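PDB 4R4X: pngf-ii from Elizabethkingia meningoseptica, which acts as a peptide:N-glycosidase, removing N-linked glycans from glycoproteins by cleaving the bond between the glycan and its asparagine. Local coordinates for residues T248-E257 with Q338-F349; F296-T304 with L421-G429. All coordinates share one frame; numbering follows the deposited sequence. Where two conformers were deposited one is given.

Contacts 1 and 2 lie in one large antiparallel sheet of the PNGase F-like part of the chain, their centres about 14 Å apart. Along the sequence their segments interleave: 248-257, 296-304, 338-349, 421-429. In the sheet, strand 248-253 of contact 1 is the direct neighbour of strand 297-303 of contact 2, bonded through backbone pairs such as Gly249 with Phe302. Strand 343-350 flanks it on the far side from strand 297-303. The contacts also meet where two carboxylates, groups of like charge, come close, Asp250 OD2 to Glu298 OE2 at 2.7 Å. Contact 1 stays within the N-terminal PNGase F family region, whereas contact 2 carries the sheet's interactions across to the C-terminal one.

Contact 1: T248-E257 with Q338-F349; sequences TGDVFIIPQE and QLSGKEILIGAF
Phe252 holds CG between its backbone N and carbonyl carbon (chi1 63°), which swings the ring across onto Gly347, while Ile253 sets CG1 in the equivalent place (chi1 60°) and sends CD1 toward Gln338 and Leu339. The frame is an antiparallel strand pair, 248-253 against 343-349, inside the larger sheet of the PNGase F-like fold. Phe252 and Gly347 form a hydrogen-bonded pair, with Phe252 N to Gly347 O at 3.0 Å and Gly347 N to Phe252 O at 2.9 Å. Because Gly347 has no side chain, the ring can settle on its backbone: the Gly347 CA lies 3.9 Å from the Phe252 ring centroid, 19° off the ring normal, a CH-pi contact. The ring's other neighbours include Phe296, met edge-to-face.

Ile253 serves the opposite face of the sheet. Its side chain runs alongside that of Gln338, Ile253 CD1 lying 3.7 Å from Gln338 CG, and Leu339 crosses it at about a right angle, so the end of helix 336-339 closes over this strand. Beyond the paired residues, Ile254 N still bonds Leu345 O, and the two side chains touch through their CB atoms. At the exposed margin the salt bridge from Glu257 OE1 to Lys342 NZ is long, 3.8 Å. Nearby a water accepts from Gln256 NE2 at 3.1 Å and donates to Glu343 O at 3.2 Å.

Contact 2: F296-T304 with L421-G429; sequences FIELMRFFT and LRYITTGHG
Arg301 and Ile424 lie alongside, pointing opposite ways, and the guanidinium ends beneath a methyl group: Ile424 CG2 sits over the centre of its face, 3.5 Å from Arg301 CZ. This is the tight part of the contact. A bend at chi2 (106°) and another at chi3 fold the Arg301 chain back so that it grips Glu298 side-on. Arg301 NH2 donates to the syn lone pair of Glu298 OE1 at 2.8 Å, while Arg301 NE approaches Glu298 OE2 at 2.9 Å from above the carboxylate plane. Two nitrogens on two oxygens fix the rotation of both groups, and Ser531 and Thr386 bond the same carboxylate from outside. Ile424 CD1 packs on Glu298 OE1.

A second arginine works on the backbone. Extended from CG to NE, Arg422 presents NH2 and NH1 end-on to Glu298 O at 2.9 and 3.0 Å, with NH1 in the carbonyl plane; NH1 adds a weak bond to Leu299 O. Its NE is held by Glu334.

Strands 300-303 and 421-428 are next-but-one neighbours in the antiparallel sheet, running nearly the same way (19°) with axes 9.0 Å apart. Strand 493-504 comes between them, so no backbone bonds join the two, and side chains set off toward each other bridge the gap. The classic beta bulge at Leu299 and Met300, facing Val251, marks where the first strand turns its corner.

Toward Phe303 the contact is less specific, although still buried. The bond from Arg301 NH1 to Thr426 OG1 is weak, with Asn529 O as another acceptor for NH1. Phe303 and His428 meet rim to rim without face overlap, planes 33° apart, Phe303 CE2 being 3.6 Å from His428 CE1. His428 NE2 shares a hydrogen bond of 2.8 Å with Thr426 OG1.

Contact 1: T248-E257 with Q338-F349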
loop_
_atom_site.group_PDB
_atom_site.type_symbol
_atom_site.label_atom_id
_atom_site.label_comp_id
_atom_site.label_asym_id
_atom_site.label_seq_id
_atom_site.Cartn_x
_atom_site.Cartn_y
_atom_site.Cartn_z
ATOM N N THR A 248 -4.414 -19.954 -7.498
ATOM C CA THR A 248 -4.430 -18.737 -8.257
ATOM C C THR A 248 -5.387 -17.786 -7.573
ATOM O O THR A 248 -6.512 -18.182 -7.194
ATOM C CB THR A 248 -4.909 -19.017 -9.691
ATOM O OG1 THR A 248 -4.045 -19.997 -10.293
ATOM C CG2 THR A 248 -4.895 -17.743 -10.509
ATOM N N GLY A 249 -4.897 -16.572 -7.375
ATOM C CA GLY A 249 -5.636 -15.464 -6.812
ATOM C C GLY A 249 -5.593 -14.192 -7.666
ATOM O O GLY A 249 -4.655 -13.942 -8.446
ATOM N N ASP A 250 -6.634 -13.387 -7.516
ATOM C CA ASP A 250 -6.697 -12.069 -8.141
ATOM C C ASP A 250 -7.442 -11.141 -7.211
ATOM O O ASP A 250 -8.444 -11.530 -6.610
ATOM C CB ASP A 250 -7.507 -12.117 -9.446
ATOM C CG ASP A 250 -6.655 -12.030 -10.705
ATOM O OD1 ASP A 250 -5.451 -11.701 -10.660
ATOM O OD2 ASP A 250 -7.220 -12.286 -11.784
ATOM N N VAL A 251 -6.965 -9.914 -7.126
ATOM C CA VAL A 251 -7.755 -8.783 -6.678
ATOM C C VAL A 251 -8.075 -8.031 -7.959
ATOM O O VAL A 251 -7.171 -7.719 -8.759
ATOM C CB VAL A 251 -6.989 -7.887 -5.712
ATOM C CG1 VAL A 251 -7.850 -6.715 -5.278
ATOM C CG2 VAL A 251 -6.524 -8.695 -4.511
ATOM N N PHE A 252 -9.362 -7.792 -8.174
ATOM C CA PHE A 252 -9.844 -7.265 -9.437
ATOM C C PHE A 252 -10.864 -6.173 -9.212
ATOM O O PHE A 252 -11.450 -6.066 -8.131
ATOM C CB PHE A 252 -10.444 -8.379 -10.313
ATOM C CG PHE A 252 -11.650 -9.063 -9.726
ATOM C CD1 PHE A 252 -11.512 -10.162 -8.899
ATOM C CD2 PHE A 252 -12.934 -8.612 -10.020
ATOM C CE1 PHE A 252 -12.628 -10.794 -8.349
ATOM C CE2 PHE A 252 -14.051 -9.249 -9.498
ATOM C CZ PHE A 252 -13.898 -10.337 -8.638
ATOM N N ILE A 253 -11.016 -5.337 -10.223
ATOM C CA ILE A 253 -12.118 -4.389 -10.313
ATOM C C ILE A 253 -12.880 -4.665 -11.604
ATOM O O ILE A 253 -12.355 -5.292 -12.544
ATOM C CB ILE A 253 -11.669 -2.908 -10.230
ATOM C CG1 ILE A 253 -10.699 -2.556 -11.351
ATOM C CG2 ILE A 253 -11.014 -2.622 -8.877
ATOM C CD1 ILE A 253 -10.357 -1.089 -11.467
ATOM N N ILE A 254 -14.129 -4.189 -11.658
ATOM C CA ILE A 254 -14.989 -4.457 -12.787
ATOM C C ILE A 254 -15.300 -3.144 -13.520
ATOM O O ILE A 254 -16.105 -2.332 -13.029
ATOM C CB ILE A 254 -16.292 -5.161 -12.344
ATOM C CG1 ILE A 254 -15.965 -6.503 -11.693
ATOM C CG2 ILE A 254 -17.206 -5.377 -13.548
ATOM C CD1 ILE A 254 -17.132 -7.211 -11.062
ATOM N N PRO A 255 -14.675 -2.916 -14.687
ATOM C CA PRO A 255 -15.092 -1.708 -15.447
ATOM C C PRO A 255 -16.503 -1.840 -16.027
ATOM O O PRO A 255 -16.812 -2.824 -16.701
ATOM C CB PRO A 255 -14.060 -1.607 -16.573
ATOM C CG PRO A 255 -12.967 -2.558 -16.195
ATOM C CD PRO A 255 -13.593 -3.634 -15.369
ATOM N N GLN A 256 -17.334 -0.840 -15.766
ATOM C CA GLN A 256 -18.748 -0.876 -16.136
ATOM C C GLN A 256 -19.111 0.224 -17.139
ATOM O O GLN A 256 -20.297 0.575 -17.280
ATOM C CB GLN A 256 -19.602 -0.762 -14.879
ATOM C CG GLN A 256 -19.566 -2.024 -14.023
ATOM C CD GLN A 256 -20.567 -1.963 -12.883
ATOM O OE1 GLN A 256 -21.631 -2.584 -12.937
ATOM N NE2 GLN A 256 -20.250 -1.186 -11.872
ATOM N N GLU A 257 -18.103 0.736 -17.845
ATOM C CA GLU A 257 -18.292 1.809 -18.835
ATOM C C GLU A 257 -19.065 1.383 -20.090
ATOM O O GLU A 257 -19.581 2.231 -20.795
ATOM C CB GLU A 257 -16.957 2.407 -19.276
ATOM C CG GLU A 257 -16.266 3.290 -18.244
ATOM C CD GLU A 257 -15.669 2.512 -17.062
ATOM O OE1 GLU A 257 -15.626 3.064 -15.938
ATOM O OE2 GLU A 257 -15.274 1.340 -17.242
ATOM N N GLN A 338 -8.938 4.910 -13.778
ATOM C CA GLN A 338 -10.047 3.985 -13.694
ATOM C C GLN A 338 -10.660 3.984 -12.288
ATOM O O GLN A 338 -11.806 3.601 -12.132
ATOM C CB GLN A 338 -9.571 2.578 -14.102
ATOM C CG GLN A 338 -10.623 1.482 -14.165
ATOM C CD GLN A 338 -11.641 1.679 -15.281
ATOM O OE1 GLN A 338 -12.846 1.470 -15.089
ATOM N NE2 GLN A 338 -11.167 2.085 -16.442
ATOM N N LEU A 339 -9.905 4.416 -11.277
ATOM C CA LEU A 339 -10.372 4.377 -9.868
ATOM C C LEU A 339 -10.918 5.689 -9.340
ATOM O O LEU A 339 -11.835 5.691 -8.523
ATOM C CB LEU A 339 -9.230 3.946 -8.956
ATOM C CG LEU A 339 -8.659 2.542 -9.166
ATOM C CD1 LEU A 339 -7.290 2.460 -8.498
ATOM C CD2 LEU A 339 -9.599 1.498 -8.608
ATOM N N SER A 340 -10.345 6.805 -9.787
ATOM C CA SER A 340 -10.584 8.106 -9.164
ATOM C C SER A 340 -12.068 8.480 -9.184
ATOM O O SER A 340 -12.723 8.418 -10.233
ATOM C CB SER A 340 -9.772 9.198 -9.879
ATOM O OG SER A 340 -9.859 10.416 -9.173
ATOM N N GLY A 341 -12.588 8.829 -8.011
ATOM C CA GLY A 341 -13.915 9.427 -7.881
ATOM C C GLY A 341 -15.073 8.532 -8.299
ATOM O O GLY A 341 -16.112 9.034 -8.704
ATOM N N LYS A 342 -14.887 7.219 -8.238
ATOM C CA LYS A 342 -15.898 6.274 -8.675
ATOM C C LYS A 342 -16.331 5.399 -7.533
ATOM O O LYS A 342 -15.547 5.097 -6.626
ATOM C CB LYS A 342 -15.355 5.334 -9.739
ATOM C CG LYS A 342 -15.038 5.974 -11.068
ATOM C CD LYS A 342 -15.053 4.923 -12.152
ATOM C CE LYS A 342 -15.077 5.561 -13.525
ATOM N NZ LYS A 342 -13.704 5.756 -14.030
ATOM N N GLU A 343 -17.574 4.951 -7.615
ATOM C CA GLU A 343 -18.008 3.822 -6.815
ATOM C C GLU A 343 -17.662 2.584 -7.648
ATOM O O GLU A 343 -18.216 2.364 -8.739
ATOM C CB GLU A 343 -19.508 3.904 -6.495
ATOM C CG GLU A 343 -19.977 2.762 -5.604
ATOM C CD GLU A 343 -21.396 2.968 -5.077
ATOM O OE1 GLU A 343 -22.250 3.505 -5.821
ATOM O OE2 GLU A 343 -21.643 2.584 -3.917
ATOM N N ILE A 344 -16.715 1.797 -7.166
ATOM C CA ILE A 344 -16.188 0.669 -7.954
ATOM C C ILE A 344 -16.670 -0.643 -7.390
ATOM O O ILE A 344 -16.916 -0.742 -6.178
ATOM C CB ILE A 344 -14.651 0.673 -7.974
ATOM C CG1 ILE A 344 -14.067 0.372 -6.582
ATOM C CG2 ILE A 344 -14.156 1.998 -8.507
ATOM C CD1 ILE A 344 -12.546 0.353 -6.503
ATOM N N LEU A 345 -16.839 -1.627 -8.265
ATOM C CA LEU A 345 -16.988 -3.006 -7.852
ATOM C C LEU A 345 -15.583 -3.614 -7.756
ATOM O O LEU A 345 -14.888 -3.735 -8.780
ATOM C CB LEU A 345 -17.811 -3.798 -8.872
ATOM C CG LEU A 345 -19.282 -3.393 -8.993
ATOM C CD1 LEU A 345 -19.888 -3.953 -10.273
ATOM C CD2 LEU A 345 -20.063 -3.894 -7.785
ATOM N N ILE A 346 -15.209 -4.015 -6.541
ATOM C CA ILE A 346 -13.885 -4.575 -6.241
ATOM C C ILE A 346 -14.028 -5.948 -5.575
ATOM O O ILE A 346 -14.885 -6.154 -4.700
ATOM C CB ILE A 346 -13.012 -3.611 -5.402
ATOM C CG1 ILE A 346 -11.655 -4.251 -5.031
ATOM C CG2 ILE A 346 -13.725 -3.175 -4.127
ATOM C CD1 ILE A 346 -10.609 -3.237 -4.624
ATOM N N GLY A 347 -13.215 -6.899 -6.028
ATOM C CA GLY A 347 -13.339 -8.271 -5.558
ATOM C C GLY A 347 -12.037 -8.993 -5.359
ATOM O O GLY A 347 -10.964 -8.523 -5.735
ATOM N N ALA A 348 -12.147 -10.149 -4.724
ATOM C CA ALA A 348 -11.007 -11.020 -4.561
ATOM C C ALA A 348 -11.454 -12.418 -4.946
ATOM O O ALA A 348 -12.597 -12.795 -4.693
ATOM C CB ALA A 348 -10.522 -10.972 -3.132
ATOM N N PHE A 349 -10.561 -13.147 -5.607
ATOM C CA PHE A 349 -10.793 -14.513 -6.060
ATOM C C PHE A 349 -9.641 -15.369 -5.579
ATOM O O PHE A 349 -8.485 -14.972 -5.703
ATOM C CB PHE A 349 -10.857 -14.556 -7.597
ATOM C CG PHE A 349 -10.650 -15.917 -8.214
ATOM C CD1 PHE A 349 -11.628 -16.900 -8.149
ATOM C CD2 PHE A 349 -9.487 -16.199 -8.925
ATOM C CE1 PHE A 349 -11.431 -18.140 -8.744
ATOM C CE2 PHE A 349 -9.292 -17.427 -9.543
ATOM C CZ PHE A 349 -10.262 -18.401 -9.458
HETATM O O HOH W 1 -18.040 0.943 -11.612
#

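Contact 2: F296-T304 with L421-G429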
loop_
_atom_site.group_PDB
_atom_site.type_symbol
_atom_site.label_atom_id
_atom_site.label_comp_id
_atom_site.label_asym_id
_atom_site.label_seq_id
_atom_site.Cartn_x
_atom_site.Cartn_y
_atom_site.Cartn_z
ATOM N N PHE A 296 -12.662 -7.665 -17.063
ATOM C CA PHE A 296 -12.262 -7.113 -15.774
ATOM C C PHE A 296 -10.761 -6.755 -15.745
ATOM O O PHE A 296 -9.979 -7.204 -16.604
ATOM C CB PHE A 296 -12.676 -8.016 -14.602
ATOM C CG PHE A 296 -11.856 -9.254 -14.430
ATOM C CD1 PHE A 296 -10.732 -9.248 -13.612
ATOM C CD2 PHE A 296 -12.219 -10.446 -15.048
ATOM C CE1 PHE A 296 -9.978 -10.395 -13.431
ATOM C CE2 PHE A 296 -11.480 -11.608 -14.858
ATOM C CZ PHE A 296 -10.353 -11.585 -14.042
ATOM N N ILE A 297 -10.401 -5.898 -14.791
ATOM C CA ILE A 297 -9.015 -5.480 -14.568
ATOM C C ILE A 297 -8.489 -6.157 -13.312
ATOM O O ILE A 297 -9.121 -6.072 -12.223
ATOM C CB ILE A 297 -8.932 -3.965 -14.447
ATOM C CG1 ILE A 297 -9.204 -3.357 -15.831
ATOM C CG2 ILE A 297 -7.580 -3.458 -13.908
ATOM C CD1 ILE A 297 -9.287 -1.869 -15.807
ATOM N N GLU A 298 -7.331 -6.796 -13.464
ATOM C CA GLU A 298 -6.580 -7.359 -12.325
ATOM C C GLU A 298 -5.768 -6.279 -11.626
ATOM O O GLU A 298 -4.787 -5.759 -12.194
ATOM C CB GLU A 298 -5.607 -8.441 -12.803
ATOM C CG GLU A 298 -6.261 -9.549 -13.541
ATOM C CD GLU A 298 -5.291 -10.601 -14.032
ATOM O OE1 GLU A 298 -4.247 -10.248 -14.625
ATOM O OE2 GLU A 298 -5.586 -11.792 -13.832
ATOM N N LEU A 299 -6.161 -5.883 -10.419
ATOM C CA LEU A 299 -5.294 -4.978 -9.641
ATOM C C LEU A 299 -3.986 -5.673 -9.263
ATOM O O LEU A 299 -2.926 -5.063 -9.329
ATOM C CB LEU A 299 -5.973 -4.495 -8.359
ATOM C CG LEU A 299 -7.276 -3.713 -8.485
ATOM C CD1 LEU A 299 -7.629 -3.116 -7.115
ATOM C CD2 LEU A 299 -7.136 -2.599 -9.538
HETATM N N MSE A 300 -4.078 -6.945 -8.886
HETATM C CA MSE A 300 -2.941 -7.721 -8.351
HETATM C C MSE A 300 -3.206 -9.175 -8.628
HETATM O O MSE A 300 -4.233 -9.698 -8.221
HETATM C CB MSE A 300 -2.805 -7.525 -6.825
HETATM C CG MSE A 300 -1.730 -8.407 -6.170
HETATM SE SE MSE A 300 -2.152 -8.853 -4.284
HETATM C CE MSE A 300 -2.860 -7.118 -3.687
ATOM N N ARG A 301 -2.287 -9.846 -9.334
ATOM C CA ARG A 301 -2.326 -11.281 -9.527
ATOM C C ARG A 301 -1.355 -11.882 -8.519
ATOM O O ARG A 301 -0.193 -11.441 -8.423
ATOM C CB ARG A 301 -1.928 -11.656 -10.967
ATOM C CG ARG A 301 -1.696 -13.150 -11.217
ATOM C CD ARG A 301 -2.776 -13.867 -12.004
ATOM N NE ARG A 301 -3.147 -13.199 -13.254
ATOM C CZ ARG A 301 -2.614 -13.379 -14.468
ATOM N NH1 ARG A 301 -1.613 -14.222 -14.687
ATOM N NH2 ARG A 301 -3.077 -12.654 -15.490
ATOM N N PHE A 302 -1.839 -12.849 -7.733
ATOM C CA PHE A 302 -1.037 -13.447 -6.677
ATOM C C PHE A 302 -1.307 -14.940 -6.610
ATOM O O PHE A 302 -2.313 -15.443 -7.136
ATOM C CB PHE A 302 -1.282 -12.779 -5.300
ATOM C CG PHE A 302 -2.663 -13.012 -4.726
ATOM C CD1 PHE A 302 -3.748 -12.223 -5.124
ATOM C CD2 PHE A 302 -2.885 -14.004 -3.767
ATOM C CE1 PHE A 302 -5.020 -12.442 -4.605
ATOM C CE2 PHE A 302 -4.161 -14.230 -3.246
ATOM C CZ PHE A 302 -5.230 -13.449 -3.658
ATOM N N PHE A 303 -0.392 -15.656 -5.965
ATOM C CA PHE A 303 -0.568 -17.078 -5.776
ATOM C C PHE A 303 -0.429 -17.386 -4.314
ATOM O O PHE A 303 0.517 -16.934 -3.689
ATOM C CB PHE A 303 0.427 -17.827 -6.640
ATOM C CG PHE A 303 0.136 -17.661 -8.095
ATOM C CD1 PHE A 303 0.569 -16.535 -8.767
ATOM C CD2 PHE A 303 -0.705 -18.549 -8.735
ATOM C CE1 PHE A 303 0.210 -16.306 -10.089
ATOM C CE2 PHE A 303 -1.042 -18.355 -10.073
ATOM C CZ PHE A 303 -0.605 -17.215 -10.745
ATOM N N THR A 304 -1.370 -18.142 -3.761
ATOM C CA THR A 304 -1.261 -18.539 -2.342
ATOM C C THR A 304 -0.125 -19.529 -2.161
ATOM O O THR A 304 0.213 -20.300 -3.072
ATOM C CB THR A 304 -2.546 -19.133 -1.726
ATOM O OG1 THR A 304 -2.768 -20.466 -2.215
ATOM C CG2 THR A 304 -3.749 -18.271 -1.992
ATOM N N LEU A 421 1.293 -1.342 -22.885
ATOM C CA LEU A 421 0.436 -2.434 -22.499
ATOM C C LEU A 421 0.904 -2.935 -21.149
ATOM O O LEU A 421 2.033 -3.412 -21.022
ATOM C CB LEU A 421 0.470 -3.574 -23.519
ATOM C CG LEU A 421 -0.511 -4.719 -23.232
ATOM C CD1 LEU A 421 -1.951 -4.261 -23.363
ATOM C CD2 LEU A 421 -0.275 -5.907 -24.156
ATOM N N ARG A 422 0.044 -2.780 -20.147
ATOM C CA ARG A 422 0.256 -3.372 -18.825
ATOM C C ARG A 422 -0.158 -4.813 -18.954
ATOM O O ARG A 422 -1.335 -5.104 -19.173
ATOM C CB ARG A 422 -0.595 -2.663 -17.774
ATOM C CG ARG A 422 -0.495 -3.215 -16.348
ATOM C CD ARG A 422 -1.487 -2.470 -15.470
ATOM N NE ARG A 422 -1.513 -2.889 -14.067
ATOM C CZ ARG A 422 -2.332 -3.800 -13.543
ATOM N NH1 ARG A 422 -2.279 -4.042 -12.246
ATOM N NH2 ARG A 422 -3.195 -4.470 -14.290
ATOM N N TYR A 423 0.813 -5.708 -18.836
ATOM C CA TYR A 423 0.642 -7.096 -19.235
ATOM C C TYR A 423 1.045 -8.018 -18.091
ATOM O O TYR A 423 2.191 -7.976 -17.618
ATOM C CB TYR A 423 1.495 -7.389 -20.460
ATOM C CG TYR A 423 1.399 -8.794 -21.019
ATOM C CD1 TYR A 423 0.239 -9.238 -21.644
ATOM C CD2 TYR A 423 2.488 -9.663 -20.976
ATOM C CE1 TYR A 423 0.155 -10.516 -22.185
ATOM C CE2 TYR A 423 2.426 -10.927 -21.548
ATOM C CZ TYR A 423 1.255 -11.350 -22.146
ATOM O OH TYR A 423 1.147 -12.616 -22.672
ATOM N N ILE A 424 0.075 -8.793 -17.625
ATOM C CA ILE A 424 0.283 -9.795 -16.570
ATOM C C ILE A 424 0.128 -11.170 -17.176
ATOM O O ILE A 424 -0.922 -11.493 -17.711
ATOM C CB ILE A 424 -0.714 -9.630 -15.412
ATOM C CG1 ILE A 424 -0.655 -8.205 -14.879
ATOM C CG2 ILE A 424 -0.402 -10.613 -14.278
ATOM C CD1 ILE A 424 -1.682 -7.894 -13.804
ATOM N N THR A 425 1.169 -11.985 -17.089
ATOM C CA THR A 425 1.127 -13.321 -17.659
ATOM C C THR A 425 1.648 -14.380 -16.703
ATOM O O THR A 425 2.706 -14.183 -16.076
ATOM C CB THR A 425 1.904 -13.420 -18.997
ATOM O OG1 THR A 425 1.833 -14.769 -19.477
ATOM C CG2 THR A 425 3.395 -12.992 -18.838
ATOM N N THR A 426 0.903 -15.487 -16.616
ATOM C CA THR A 426 1.371 -16.703 -15.950
ATOM C C THR A 426 0.971 -17.950 -16.734
ATOM O O THR A 426 -0.103 -18.014 -17.331
ATOM C CB THR A 426 0.889 -16.815 -14.490
ATOM O OG1 THR A 426 -0.541 -16.827 -14.411
ATOM C CG2 THR A 426 1.431 -15.674 -13.670
ATOM N N GLY A 427 1.876 -18.921 -16.728
ATOM C CA GLY A 427 1.732 -20.150 -17.438
ATOM C C GLY A 427 1.386 -21.256 -16.462
ATOM O O GLY A 427 1.874 -21.278 -15.319
ATOM N N HIS A 428 0.509 -22.150 -16.910
ATOM C CA HIS A 428 -0.043 -23.228 -16.070
ATOM C C HIS A 428 -0.117 -24.559 -16.808
ATOM O O HIS A 428 -0.062 -24.605 -18.041
ATOM C CB HIS A 428 -1.431 -22.829 -15.578
ATOM C CG HIS A 428 -1.426 -21.542 -14.833
ATOM N ND1 HIS A 428 -1.171 -21.476 -13.486
ATOM C CD2 HIS A 428 -1.511 -20.261 -15.265
ATOM C CE1 HIS A 428 -1.140 -20.213 -13.107
ATOM N NE2 HIS A 428 -1.337 -19.455 -14.169
ATOM N N GLY A 429 -0.270 -25.635 -16.038
ATOM C CA GLY A 429 -0.126 -27.019 -16.531
ATOM C C GLY A 429 0.825 -27.699 -15.580
ATOM O O GLY A 429 2.032 -27.601 -15.743
#